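Local coordinates for protein catechol 1,2-dioxygenase (Pseudomonas putida, PDB 2AZQ) that probably catalyses the intradiol, iron(III)-dependent cleavage of catechol by O2 to cis,cis-muconate, an early step of the beta-ketoadipate pathway, at residues A[154-159]-A[220-225]; A[121-126]-A[175-180]; A[68-73]-A[202-207]; A[161-166]-A[195-200]; A[83-88]-A[101-106]. One frame throughout, in Å; residues are numbered along the deposited sequence.

Contact 1. Residues A[154-159]-A[220-225]. With FE (Fe (III) ion), chain B.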
# COMPACT_ATOMS: atom_id res chain seq x y z
N LEU A 154 24.75 -12.56 9.63
CA LEU A 154 24.44 -11.39 10.45
C LEU A 154 24.59 -10.00 9.84
O LEU A 154 25.48 -9.75 9.03
CB LEU A 154 25.24 -11.42 11.77
CG LEU A 154 26.77 -11.16 11.79
CD1 LEU A 154 27.22 -11.20 13.25
CD2 LEU A 154 27.54 -12.17 10.95
N TRP A 155 23.72 -9.10 10.27
CA TRP A 155 23.74 -7.72 9.79
C TRP A 155 23.30 -6.78 10.91
O TRP A 155 22.45 -7.15 11.71
CB TRP A 155 22.85 -7.57 8.54
CG TRP A 155 21.35 -7.81 8.70
CD1 TRP A 155 20.37 -6.85 8.71
CD2 TRP A 155 20.65 -9.08 8.76
NE1 TRP A 155 19.12 -7.43 8.76
CE2 TRP A 155 19.26 -8.79 8.80
CE3 TRP A 155 21.06 -10.42 8.79
CZ2 TRP A 155 18.28 -9.79 8.86
CZ3 TRP A 155 20.07 -11.41 8.85
CH2 TRP A 155 18.70 -11.08 8.89
N HIS A 156 23.89 -5.59 10.99
CA HIS A 156 23.51 -4.62 12.02
C HIS A 156 23.88 -3.21 11.62
O HIS A 156 24.69 -3.01 10.69
CB HIS A 156 24.13 -4.98 13.39
CG HIS A 156 25.61 -4.74 13.51
ND1 HIS A 156 26.16 -3.49 13.66
CD2 HIS A 156 26.65 -5.61 13.58
CE1 HIS A 156 27.47 -3.59 13.81
NE2 HIS A 156 27.79 -4.87 13.76
N ALA A 157 23.26 -2.24 12.29
CA ALA A 157 23.50 -0.83 11.99
C ALA A 157 24.87 -0.39 12.48
O ALA A 157 25.52 -1.05 13.27
CB ALA A 157 22.44 0.02 12.62
N ASN A 158 25.31 0.76 11.97
CA ASN A 158 26.58 1.33 12.34
C ASN A 158 26.35 2.36 13.48
O ASN A 158 25.24 2.44 14.03
CB ASN A 158 27.24 1.95 11.11
CG ASN A 158 26.50 3.17 10.58
OD1 ASN A 158 25.41 3.51 11.03
ND2 ASN A 158 27.11 3.84 9.62
N THR A 159 27.36 3.15 13.84
CA THR A 159 27.17 4.10 14.94
C THR A 159 26.18 5.22 14.61
O THR A 159 25.62 5.80 15.53
CB THR A 159 28.51 4.70 15.42
OG1 THR A 159 29.05 5.53 14.40
CG2 THR A 159 29.50 3.61 15.74
N ALA A 220 19.44 -1.12 20.33
CA ALA A 220 20.59 -1.59 19.56
C ALA A 220 20.49 -3.14 19.49
O ALA A 220 20.28 -3.82 20.51
CB ALA A 220 21.88 -1.17 20.25
N HIS A 221 20.64 -3.69 18.30
CA HIS A 221 20.54 -5.12 18.16
C HIS A 221 21.39 -5.65 17.01
O HIS A 221 22.04 -4.88 16.31
CB HIS A 221 19.07 -5.51 17.96
CG HIS A 221 18.42 -4.84 16.80
ND1 HIS A 221 17.89 -3.56 16.88
CD2 HIS A 221 18.28 -5.22 15.51
CE1 HIS A 221 17.47 -3.20 15.69
NE2 HIS A 221 17.69 -4.18 14.84
N VAL A 222 21.40 -6.97 16.84
CA VAL A 222 22.17 -7.59 15.77
C VAL A 222 21.27 -8.66 15.20
O VAL A 222 20.77 -9.50 15.92
CB VAL A 222 23.52 -8.23 16.29
CG1 VAL A 222 24.37 -8.63 15.14
CG2 VAL A 222 24.26 -7.27 17.16
N HIS A 223 21.03 -8.64 13.90
CA HIS A 223 20.15 -9.67 13.27
C HIS A 223 20.85 -10.99 12.89
O HIS A 223 22.01 -11.00 12.46
CB HIS A 223 19.57 -9.08 11.97
CG HIS A 223 18.74 -7.85 12.15
ND1 HIS A 223 17.40 -7.88 12.49
CD2 HIS A 223 19.06 -6.54 12.04
CE1 HIS A 223 16.94 -6.64 12.58
NE2 HIS A 223 17.94 -5.81 12.31
N PHE A 224 20.16 -12.11 13.08
CA PHE A 224 20.74 -13.39 12.69
C PHE A 224 19.84 -14.30 11.90
O PHE A 224 18.64 -14.40 12.16
CB PHE A 224 21.21 -14.23 13.88
CG PHE A 224 22.32 -13.62 14.66
CD1 PHE A 224 22.05 -12.71 15.67
CD2 PHE A 224 23.64 -13.98 14.39
CE1 PHE A 224 23.08 -12.17 16.41
CE2 PHE A 224 24.67 -13.44 15.13
CZ PHE A 224 24.39 -12.53 16.15
N PHE A 225 20.47 -14.96 10.94
CA PHE A 225 19.83 -15.99 10.11
C PHE A 225 20.79 -17.14 10.43
O PHE A 225 22.00 -17.02 10.19
CB PHE A 225 19.92 -15.65 8.63
CG PHE A 225 18.70 -15.01 8.07
CD1 PHE A 225 18.73 -14.45 6.80
CD2 PHE A 225 17.53 -14.97 8.78
CE1 PHE A 225 17.59 -13.85 6.24
CE2 PHE A 225 16.39 -14.37 8.23
CZ PHE A 225 16.43 -13.81 6.96
FE FE B . 17.28 -3.93 12.49

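Contact 2. Residues A[121-126]-A[175-180]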
# COMPACT_ATOMS: atom_id res chain seq x y z
N VAL A 121 35.97 -13.35 11.18
CA VAL A 121 35.83 -12.30 10.18
C VAL A 121 35.76 -10.92 10.86
O VAL A 121 35.37 -10.82 12.02
CB VAL A 121 34.53 -12.52 9.31
CG1 VAL A 121 33.29 -12.25 10.12
CG2 VAL A 121 34.56 -11.66 8.08
N ARG A 122 36.19 -9.88 10.17
CA ARG A 122 36.02 -8.54 10.71
C ARG A 122 34.83 -8.04 9.88
O ARG A 122 34.76 -8.31 8.67
CB ARG A 122 37.24 -7.65 10.46
CG ARG A 122 36.99 -6.21 10.85
CD ARG A 122 38.25 -5.38 10.81
NE ARG A 122 38.01 -3.98 11.16
CZ ARG A 122 38.97 -3.12 11.52
NH1 ARG A 122 40.23 -3.52 11.58
NH2 ARG A 122 38.66 -1.87 11.80
N MET A 123 33.89 -7.34 10.50
CA MET A 123 32.70 -6.86 9.80
C MET A 123 32.66 -5.39 9.35
O MET A 123 31.92 -5.06 8.43
CB MET A 123 31.45 -7.13 10.65
CG MET A 123 31.13 -8.58 10.88
SD MET A 123 29.63 -8.68 11.86
CE MET A 123 28.46 -8.00 10.70
N ASP A 124 33.43 -4.51 10.00
CA ASP A 124 33.42 -3.07 9.68
C ASP A 124 34.53 -2.62 8.71
O ASP A 124 35.59 -3.26 8.64
CB ASP A 124 33.58 -2.24 10.95
CG ASP A 124 34.95 -2.44 11.60
OD1 ASP A 124 35.17 -3.51 12.18
OD2 ASP A 124 35.81 -1.55 11.49
N ASP A 125 34.31 -1.52 7.99
CA ASP A 125 35.33 -1.01 7.06
C ASP A 125 36.33 -0.02 7.71
O ASP A 125 37.08 0.66 7.02
CB ASP A 125 34.67 -0.35 5.84
CG ASP A 125 33.71 0.77 6.23
OD1 ASP A 125 33.99 1.47 7.23
OD2 ASP A 125 32.69 0.97 5.53
N GLY A 126 36.34 0.08 9.03
CA GLY A 126 37.27 0.96 9.72
C GLY A 126 37.07 2.43 9.43
O GLY A 126 38.02 3.20 9.33
N LEU A 175 29.19 -4.15 7.79
CA LEU A 175 28.47 -4.73 8.92
C LEU A 175 27.55 -5.88 8.45
O LEU A 175 26.50 -6.14 9.05
CB LEU A 175 27.66 -3.65 9.64
CG LEU A 175 28.54 -2.42 9.89
CD1 LEU A 175 27.75 -1.38 10.66
CD2 LEU A 175 29.78 -2.84 10.67
N ARG A 176 27.94 -6.56 7.38
CA ARG A 176 27.17 -7.68 6.84
C ARG A 176 28.07 -8.87 6.47
O ARG A 176 28.96 -8.74 5.63
CB ARG A 176 26.40 -7.23 5.59
CG ARG A 176 25.20 -6.33 5.89
CD ARG A 176 24.64 -5.61 4.65
NE ARG A 176 23.45 -4.82 4.98
CZ ARG A 176 22.27 -5.36 5.24
NH1 ARG A 176 22.15 -6.69 5.18
NH2 ARG A 176 21.24 -4.60 5.58
N ARG A 177 27.83 -10.02 7.07
CA ARG A 177 28.65 -11.19 6.78
C ARG A 177 28.00 -12.56 7.04
O ARG A 177 27.06 -12.73 7.83
CB ARG A 177 29.97 -11.15 7.59
CG ARG A 177 30.95 -10.01 7.31
CD ARG A 177 31.63 -10.14 5.95
NE ARG A 177 32.62 -9.09 5.74
CZ ARG A 177 32.36 -7.79 5.58
NH1 ARG A 177 33.36 -6.94 5.40
NH2 ARG A 177 31.12 -7.33 5.57
N ARG A 178 28.54 -13.56 6.36
CA ARG A 178 28.10 -14.91 6.57
C ARG A 178 29.32 -15.66 7.12
O ARG A 178 30.30 -15.89 6.41
CB ARG A 178 27.58 -15.52 5.28
CG ARG A 178 26.09 -15.29 5.02
CD ARG A 178 25.69 -15.93 3.69
NE ARG A 178 26.34 -15.23 2.59
CZ ARG A 178 26.58 -15.75 1.39
NH1 ARG A 178 26.23 -16.99 1.11
NH2 ARG A 178 27.18 -15.01 0.47
N ILE A 179 29.25 -15.98 8.42
CA ILE A 179 30.31 -16.69 9.14
C ILE A 179 30.03 -18.18 9.21
O ILE A 179 28.96 -18.57 9.64
CB ILE A 179 30.44 -16.15 10.61
CG1 ILE A 179 30.93 -14.70 10.61
CG2 ILE A 179 31.43 -16.97 11.38
CD1 ILE A 179 30.94 -14.04 11.97
N ILE A 180 30.98 -19.01 8.79
CA ILE A 180 30.84 -20.49 8.86
C ILE A 180 31.40 -21.00 10.19
O ILE A 180 32.57 -20.74 10.49
CB ILE A 180 31.66 -21.23 7.78
CG1 ILE A 180 31.34 -20.70 6.38
CG2 ILE A 180 31.42 -22.71 7.92
CD1 ILE A 180 29.90 -20.71 6.01

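Contact 3. Residues A[68-73]-A[202-207]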
# COMPACT_ATOMS: atom_id res chain seq x y z
N ARG A 68 7.96 4.99 -0.50
CA ARG A 68 9.13 5.23 0.36
C ARG A 68 9.63 3.81 0.62
O ARG A 68 10.76 3.57 1.10
CB ARG A 68 8.73 5.91 1.69
CG ARG A 68 8.46 7.41 1.60
CD ARG A 68 9.76 8.21 1.64
NE ARG A 68 9.65 9.49 0.91
CZ ARG A 68 9.20 10.64 1.40
NH1 ARG A 68 8.79 10.74 2.66
NH2 ARG A 68 9.17 11.72 0.60
N ASN A 69 8.75 2.88 0.28
CA ASN A 69 8.96 1.45 0.44
C ASN A 69 9.02 1.01 1.91
O ASN A 69 9.88 0.23 2.30
CB ASN A 69 10.23 1.06 -0.33
CG ASN A 69 10.21 1.61 -1.78
OD1 ASN A 69 9.14 1.71 -2.42
ND2 ASN A 69 11.40 1.95 -2.32
N GLU A 70 8.07 1.49 2.72
CA GLU A 70 8.04 1.17 4.13
C GLU A 70 6.92 0.23 4.57
O GLU A 70 6.59 0.16 5.75
CB GLU A 70 7.96 2.46 4.94
CG GLU A 70 9.07 3.45 4.67
CD GLU A 70 9.09 4.58 5.68
OE1 GLU A 70 8.00 4.92 6.17
OE2 GLU A 70 10.18 5.15 5.95
N ALA A 71 6.36 -0.52 3.65
CA ALA A 71 5.29 -1.43 3.98
C ALA A 71 5.74 -2.47 5.01
O ALA A 71 4.96 -2.86 5.89
CB ALA A 71 4.79 -2.12 2.72
N GLY A 72 6.98 -2.92 4.91
CA GLY A 72 7.46 -3.89 5.86
C GLY A 72 7.72 -3.17 7.18
O GLY A 72 7.54 -3.72 8.26
N LEU A 73 8.12 -1.90 7.10
CA LEU A 73 8.40 -1.15 8.31
C LEU A 73 7.13 -0.84 9.11
O LEU A 73 7.15 -0.75 10.32
CB LEU A 73 9.10 0.13 7.95
CG LEU A 73 9.86 0.77 9.10
CD1 LEU A 73 10.96 -0.17 9.56
CD2 LEU A 73 10.42 2.10 8.63
N GLN A 202 10.12 12.00 8.98
CA GLN A 202 9.22 12.59 8.00
C GLN A 202 8.82 11.53 7.00
O GLN A 202 8.62 11.81 5.82
CB GLN A 202 9.91 13.78 7.31
CG GLN A 202 11.29 13.45 6.73
CD GLN A 202 12.07 14.69 6.33
OE1 GLN A 202 12.24 15.61 7.13
NE2 GLN A 202 12.57 14.72 5.09
N GLY A 203 8.73 10.29 7.47
CA GLY A 203 8.35 9.18 6.62
C GLY A 203 6.94 8.70 6.94
O GLY A 203 6.41 9.00 8.02
N PRO A 204 6.34 7.89 6.05
CA PRO A 204 4.99 7.36 6.21
C PRO A 204 4.75 6.58 7.51
O PRO A 204 3.72 6.77 8.18
CB PRO A 204 4.82 6.47 4.97
CG PRO A 204 5.74 7.13 3.96
CD PRO A 204 6.96 7.33 4.84
N THR A 205 5.68 5.71 7.87
CA THR A 205 5.54 4.93 9.08
C THR A 205 5.39 5.81 10.34
O THR A 205 4.43 5.69 11.10
CB THR A 205 6.74 4.01 9.26
OG1 THR A 205 6.85 3.16 8.11
CG2 THR A 205 6.60 3.17 10.52
N GLN A 206 6.34 6.71 10.54
CA GLN A 206 6.30 7.59 11.69
C GLN A 206 5.06 8.49 11.68
O GLN A 206 4.48 8.77 12.72
CB GLN A 206 7.57 8.44 11.75
CG GLN A 206 7.66 9.25 13.00
CD GLN A 206 7.57 8.36 14.24
OE1 GLN A 206 6.77 8.60 15.14
NE2 GLN A 206 8.41 7.31 14.28
N GLU A 207 4.64 8.95 10.51
CA GLU A 207 3.48 9.82 10.55
C GLU A 207 2.31 9.02 11.07
O GLU A 207 1.44 9.58 11.75
CB GLU A 207 3.20 10.51 9.20
CG GLU A 207 2.14 9.94 8.34
CD GLU A 207 2.08 10.65 6.98
OE1 GLU A 207 3.12 10.68 6.27
OE2 GLU A 207 1.01 11.18 6.61

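Contact 4. Residues A[161-166]-A[195-200]. With FE (Fe (III) ion), chain B.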
# COMPACT_ATOMS: atom_id res chain seq x y z
N GLY A 161 23.65 4.57 13.26
CA GLY A 161 22.42 3.82 13.33
C GLY A 161 21.75 3.54 11.99
O GLY A 161 20.52 3.61 11.91
N THR A 162 22.52 3.23 10.96
CA THR A 162 21.90 2.91 9.67
C THR A 162 22.52 1.63 9.16
O THR A 162 23.54 1.19 9.67
CB THR A 162 22.08 4.01 8.58
OG1 THR A 162 23.43 4.02 8.11
CG2 THR A 162 21.72 5.37 9.11
N TYR A 163 21.87 1.01 8.17
CA TYR A 163 22.40 -0.22 7.60
C TYR A 163 23.01 0.04 6.25
O TYR A 163 22.58 0.93 5.52
CB TYR A 163 21.32 -1.29 7.45
CG TYR A 163 20.72 -1.80 8.74
CD1 TYR A 163 19.81 -1.03 9.45
CD2 TYR A 163 20.98 -3.09 9.20
CE1 TYR A 163 19.17 -1.53 10.58
CE2 TYR A 163 20.35 -3.61 10.32
CZ TYR A 163 19.43 -2.82 11.01
OH TYR A 163 18.73 -3.32 12.08
N SER A 164 24.05 -0.71 5.90
CA SER A 164 24.65 -0.50 4.59
C SER A 164 23.63 -0.91 3.54
O SER A 164 22.56 -1.47 3.85
CB SER A 164 25.90 -1.35 4.42
OG SER A 164 25.56 -2.72 4.37
N TYR A 165 23.95 -0.63 2.29
CA TYR A 165 23.08 -0.95 1.19
C TYR A 165 21.92 0.03 1.05
O TYR A 165 21.65 0.54 -0.04
CB TYR A 165 22.52 -2.36 1.33
CG TYR A 165 21.81 -2.73 0.10
CD1 TYR A 165 22.53 -3.13 -1.01
CD2 TYR A 165 20.45 -2.47 -0.04
CE1 TYR A 165 21.93 -3.24 -2.25
CE2 TYR A 165 19.83 -2.58 -1.27
CZ TYR A 165 20.59 -2.96 -2.37
OH TYR A 165 20.01 -3.02 -3.61
N PHE A 166 21.20 0.31 2.14
CA PHE A 166 20.10 1.26 2.01
C PHE A 166 20.71 2.61 2.22
O PHE A 166 20.21 3.61 1.71
CB PHE A 166 19.01 1.00 3.03
CG PHE A 166 18.46 -0.37 2.93
CD1 PHE A 166 19.05 -1.41 3.62
CD2 PHE A 166 17.44 -0.65 2.03
CE1 PHE A 166 18.63 -2.73 3.42
CE2 PHE A 166 17.01 -1.94 1.82
CZ PHE A 166 17.61 -2.98 2.52
N SER A 195 24.07 1.13 16.80
CA SER A 195 23.18 2.02 17.55
C SER A 195 21.73 1.65 17.28
O SER A 195 21.39 1.04 16.25
CB SER A 195 23.40 3.48 17.14
OG SER A 195 24.75 3.83 17.33
N GLY A 196 20.89 2.01 18.25
CA GLY A 196 19.47 1.82 18.09
C GLY A 196 19.13 2.86 17.03
O GLY A 196 19.94 3.75 16.73
N TYR A 197 17.95 2.77 16.44
CA TYR A 197 17.57 3.72 15.41
C TYR A 197 16.09 3.96 15.42
O TYR A 197 15.33 3.23 16.02
CB TYR A 197 18.05 3.20 14.04
CG TYR A 197 17.72 1.76 13.72
CD1 TYR A 197 16.46 1.40 13.18
CD2 TYR A 197 18.66 0.75 13.96
CE1 TYR A 197 16.15 0.05 12.90
CE2 TYR A 197 18.36 -0.60 13.69
CZ TYR A 197 17.10 -0.95 13.16
OH TYR A 197 16.78 -2.29 13.00
N GLY A 198 15.67 5.02 14.76
CA GLY A 198 14.26 5.32 14.71
C GLY A 198 13.83 5.35 13.26
O GLY A 198 14.68 5.38 12.36
N CYS A 199 12.52 5.33 13.03
CA CYS A 199 12.03 5.38 11.66
C CYS A 199 12.33 6.77 11.17
O CYS A 199 12.67 7.64 11.96
CB CYS A 199 10.51 5.14 11.63
SG CYS A 199 9.96 3.56 12.28
N ASP A 200 12.21 7.00 9.88
CA ASP A 200 12.44 8.33 9.33
C ASP A 200 11.35 9.24 9.89
O ASP A 200 10.15 8.99 9.69
CB ASP A 200 12.32 8.28 7.82
CG ASP A 200 12.71 9.56 7.17
OD1 ASP A 200 12.25 10.64 7.65
OD2 ASP A 200 13.49 9.47 6.19
FE FE B . 17.28 -3.93 12.49

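Contact 5. Residues A[83-88]-A[101-106]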
# COMPACT_ATOMS: atom_id res chain seq x y z
N PHE A 83 3.33 -10.53 15.77
CA PHE A 83 2.16 -11.40 15.80
C PHE A 83 2.37 -12.69 14.99
O PHE A 83 1.90 -13.77 15.38
CB PHE A 83 0.93 -10.68 15.27
CG PHE A 83 -0.25 -11.59 15.09
CD1 PHE A 83 -0.94 -12.10 16.19
CD2 PHE A 83 -0.61 -12.04 13.81
CE1 PHE A 83 -1.95 -13.04 16.04
CE2 PHE A 83 -1.64 -12.98 13.65
CZ PHE A 83 -2.30 -13.49 14.77
N LEU A 84 3.04 -12.58 13.84
CA LEU A 84 3.27 -13.78 13.06
C LEU A 84 4.16 -14.75 13.82
O LEU A 84 3.89 -15.95 13.82
CB LEU A 84 3.88 -13.46 11.69
CG LEU A 84 2.98 -12.75 10.69
CD1 LEU A 84 3.80 -12.29 9.50
CD2 LEU A 84 1.83 -13.71 10.28
N ASP A 85 5.22 -14.26 14.47
CA ASP A 85 6.08 -15.19 15.21
C ASP A 85 5.29 -15.83 16.35
O ASP A 85 5.54 -16.99 16.71
CB ASP A 85 7.32 -14.51 15.81
CG ASP A 85 8.25 -13.89 14.77
OD1 ASP A 85 8.47 -14.46 13.69
OD2 ASP A 85 8.81 -12.83 15.08
N LEU A 86 4.33 -15.10 16.92
CA LEU A 86 3.55 -15.65 18.01
C LEU A 86 2.74 -16.82 17.53
O LEU A 86 2.64 -17.85 18.21
CB LEU A 86 2.62 -14.60 18.63
CG LEU A 86 3.35 -13.54 19.46
CD1 LEU A 86 2.37 -12.65 20.18
CD2 LEU A 86 4.27 -14.24 20.46
N LEU A 87 2.16 -16.64 16.35
CA LEU A 87 1.31 -17.65 15.74
C LEU A 87 2.18 -18.80 15.25
O LEU A 87 1.74 -19.94 15.24
CB LEU A 87 0.54 -17.02 14.56
CG LEU A 87 -0.60 -17.82 13.90
CD1 LEU A 87 -1.75 -17.96 14.88
CD2 LEU A 87 -1.09 -17.10 12.66
N GLN A 88 3.41 -18.49 14.86
CA GLN A 88 4.30 -19.54 14.39
C GLN A 88 4.69 -20.36 15.61
O GLN A 88 4.84 -21.57 15.53
CB GLN A 88 5.53 -18.96 13.73
CG GLN A 88 6.27 -19.96 12.91
CD GLN A 88 5.30 -20.76 12.05
OE1 GLN A 88 4.59 -20.20 11.19
NE2 GLN A 88 5.24 -22.08 12.28
N THR A 101 16.93 -21.60 20.76
CA THR A 101 16.83 -20.15 20.88
C THR A 101 15.50 -19.65 20.29
O THR A 101 15.10 -20.04 19.19
CB THR A 101 17.96 -19.49 20.11
OG1 THR A 101 19.16 -20.25 20.28
CG2 THR A 101 18.20 -18.08 20.62
N PRO A 102 14.79 -18.78 21.03
CA PRO A 102 13.51 -18.27 20.52
C PRO A 102 13.71 -17.54 19.20
O PRO A 102 14.83 -17.15 18.85
CB PRO A 102 13.08 -17.30 21.61
CG PRO A 102 13.68 -17.93 22.83
CD PRO A 102 15.08 -18.19 22.34
N ARG A 103 12.62 -17.35 18.47
CA ARG A 103 12.70 -16.64 17.22
C ARG A 103 12.14 -15.22 17.42
O ARG A 103 11.52 -14.92 18.43
CB ARG A 103 11.92 -17.41 16.14
CG ARG A 103 10.62 -16.79 15.68
CD ARG A 103 9.41 -17.17 16.50
NE ARG A 103 9.11 -18.60 16.44
CZ ARG A 103 9.08 -19.31 15.32
NH1 ARG A 103 8.80 -20.61 15.35
NH2 ARG A 103 9.35 -18.72 14.16
N THR A 104 12.41 -14.33 16.48
CA THR A 104 11.91 -12.97 16.57
C THR A 104 11.99 -12.29 15.20
O THR A 104 12.84 -12.62 14.37
CB THR A 104 12.66 -12.15 17.67
OG1 THR A 104 11.97 -10.92 17.86
CG2 THR A 104 14.12 -11.87 17.29
N ILE A 105 11.11 -11.33 14.96
CA ILE A 105 11.04 -10.71 13.66
C ILE A 105 12.34 -10.46 12.94
O ILE A 105 13.35 -10.12 13.55
CB ILE A 105 10.23 -9.40 13.67
CG1 ILE A 105 11.05 -8.25 14.27
CG2 ILE A 105 8.89 -9.65 14.37
CD1 ILE A 105 10.43 -6.89 14.06
N GLU A 106 12.29 -10.66 11.63
CA GLU A 106 13.43 -10.46 10.72
C GLU A 106 13.75 -8.99 10.46
O GLU A 106 14.91 -8.59 10.49
CB GLU A 106 13.14 -11.15 9.38
CG GLU A 106 14.10 -10.77 8.25
CD GLU A 106 13.81 -11.52 6.94
OE1 GLU A 106 14.38 -11.13 5.90
OE2 GLU A 106 13.03 -12.49 6.93

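Contact 1. Residues A[154-159]-A[220-225]
His223 lies across the indole of Trp155, and its side chain can be followed atom by atom from the strand to the iron. His223 CB sits above the six-membered ring of Trp155, 3.3 Å from its centroid and nearly on the ring normal, a CH-pi contact. Because CG stands beside the backbone N (chi1 -60°), the imidazole then runs along the indole. CG and CD2 of His223 pass over its pyrrole end, His223 CD2 3.4 Å from Trp155 NE1, and the two five-membered rings form an offset stack with planes 12° apart. At the tip NE2 of His223 binds the ferric ion at 2.0 Å. NE2 of His221, two residues back on the same strand, is a second ligand, while its ND1 bonds to Pro219 O. Further along, the six-membered ring of Trp155 turns its edge to the face of Phe225, planes at 64°. The backbones of Trp155 and His223 form an antiparallel hydrogen-bonded pair: His223 N to Trp155 O is 3.0 Å, while the return bond is weak. On the other face of the sheet Leu154 CD1 packs on Phe224 CE2 at 3.9 Å. Strand 151-155 is thus held between strand 217-227 and strand 176-180, and strand 217-227 continues the sheet into strand 234-240, whose Gln237 touches both metal-binding histidines.

Contact 2. Residues A[121-126]-A[175-180]
Leu175 N donates to Met123 O at 2.9 Å, the sole backbone hydrogen bond between two segments that run almost exactly antiparallel, 174° apart. Beyond it the backbones diverge, and side chains take over. Arg177 and Met123 carry much of the contact. Arg177 CG meets CG of Met123 at 3.8 Å as the two chains slide past each other in opposite directions, and Arg177 CD lies 3.9 Å from Val121 CG2. A bend at chi2 (-70°) folds the guanidinium back over the carbonyl carbon of Met123, where Arg177 NH2 donates in the guanidinium plane to Arg176 O at 2.6 Å and weakly to Phe173 O. Cut back to an alanine, the residue would probably lose its packing against Val121 and Met123 and leave the Arg176 carbonyl without this donor. Met123 itself, bent at its thioether, brings CE up to the carbonyl of Leu175, and Val121 CG1 packs against CG1 of Ile179 at 3.4 Å. The turn after Met123 has its own brace: Arg122 grips Asp124 side-on with NE and NH2, and Asp124 OD2 also accepts from Gly126 N, an Asx turn. Strand 120-122 pairs in parallel with strand 186-192, whereas strand 176-180 lies between strands 151-155 and 116-118; Met123 and Ile179 fill the interior, on Leu154 and Ser191 and on Tyr187 and Ala189 respectively.

Contact 3. Residues A[68-73]-A[202-207]
Glu70, its CG beside the backbone N (chi1 -57°) and its chain extended from there, pushes its carboxylate to the start of helix 204-212. Thr205 turns OG1 to the side of its own N (chi1 -58°), and both groups donate to one oxygen: OG1 to Glu70 OE1 at 2.9 Å, from above the carboxylate plane, and N to the same OE1 at 3.0 Å, nearly straight. A negative charge beside the N-terminal end of this helix would probably be stabilised by its dipole. Nearby, the Arg68 side chain crosses that of Pro204 at about a right angle, Arg68 CG 3.6 Å from Pro204 CD, and Leu73 CD2 comes to 3.8 Å from Thr205 OG1. Helix 52-68 backs the joint through Leu65, on which both Glu70 and Pro204 pack, and through Tyr61, whose hydroxyl bonds to Pro204 O. On the other side of helix 71-77, Ala71 packs on Val59 of the second subunit.

Contact 4. Residues A[161-166]-A[195-200]
The ferric site takes its two tyrosine ligands from this contact, Tyr163 from a loop and Tyr197 from a short, weakly bonded strand at about 197-198. Both OH atoms bind the iron, and the metal lies at the edge of the Tyr197 ring, in its plane. The rings cross at about a right angle in an offset edge-to-face pair: the edge of Tyr163 is turned to the face of Tyr197, centroids 5.2 Å apart and planes at 77°. Tyr197 gets there with CG between the backbone N and the carbonyl carbon (chi1 49°). At the base, Gly161 O lies 3.3 Å from Tyr197 CB, and Gly161 CA rests 3.9 Å from Ser195 CB. Gly161 has positive phi, and a CB there would run into Gly196 O. With His221 and His223 completing the coordination by protein, this is the two-tyrosine, two-histidine non-haem iron(III) centre of the intradiol dioxygenases, in which one tyrosinate is generally displaced when catechol binds.

Contact 5. Residues A[83-88]-A[101-106]
Arg103 lies along Asp85 and Gln88, one turn apart on helix 80-94, mainly by van der Waals contact. CB of Asp85 meets Arg103 CD at 3.5 Å. The arginine chain bends at both chi2 (-87°) and chi3 (-63°), which curls the guanidinium round until one of its faces lies under Gln88: CB of Gln88 sits 3.7 Å above that plane toward the rim, and its CG is 3.5 Å from Arg103 NH2. The charged interactions are looser within the contact. Asp85 OD1 stands 4.4 Å from Arg103 NH2, too far for a salt bridge. The real ionic partners of Arg103 lie further along the same helix, Asp89 for NE and Asp92 for NH1, so the side chain ties the loop to that helix over about two turns. A leucine in its place would probably leave these two aspartates without this counter-charge and uncover the side of Gln88. Among polar contacts, Asp85 OD2 comes close to the backbone at Ile105, 2.7 Å from its N, but at an angle too poor for a hydrogen bond; Ile105 CG2 lies beside the same oxygen. Elsewhere the helix packs on the second subunit, Phe83 on its Ile5 and Leu84 on its Phe55. Such a helical region at the dimer interface, joined to a beta-rich catalytic domain, is the familiar build of catechol 1,2-dioxygenases.

Starting from the N terminus, residues 68-73 open contact 3, the longest loop of the five, since it closes only at 202-207 and joins the helical region to helix 204-212. Inside it, contact 5 closes early, tying helix 80-94 to the loop at 101-106, before contact 2 opens at 121-126. Contact 2 also nests within contact 3 and closes at 175-180, but crosses contacts 1 and 4, which open at 154-159 and 161-166. Contact 4 closes at 195-200, nested inside both contact 1 and contact 3. Contact 1 closes last, at 220-225, crossing contact 3. Contacts 1 and 4 share the iron; contacts 1 and 2 meet where strands 151-155 and 176-180 lie side by side in the sheet.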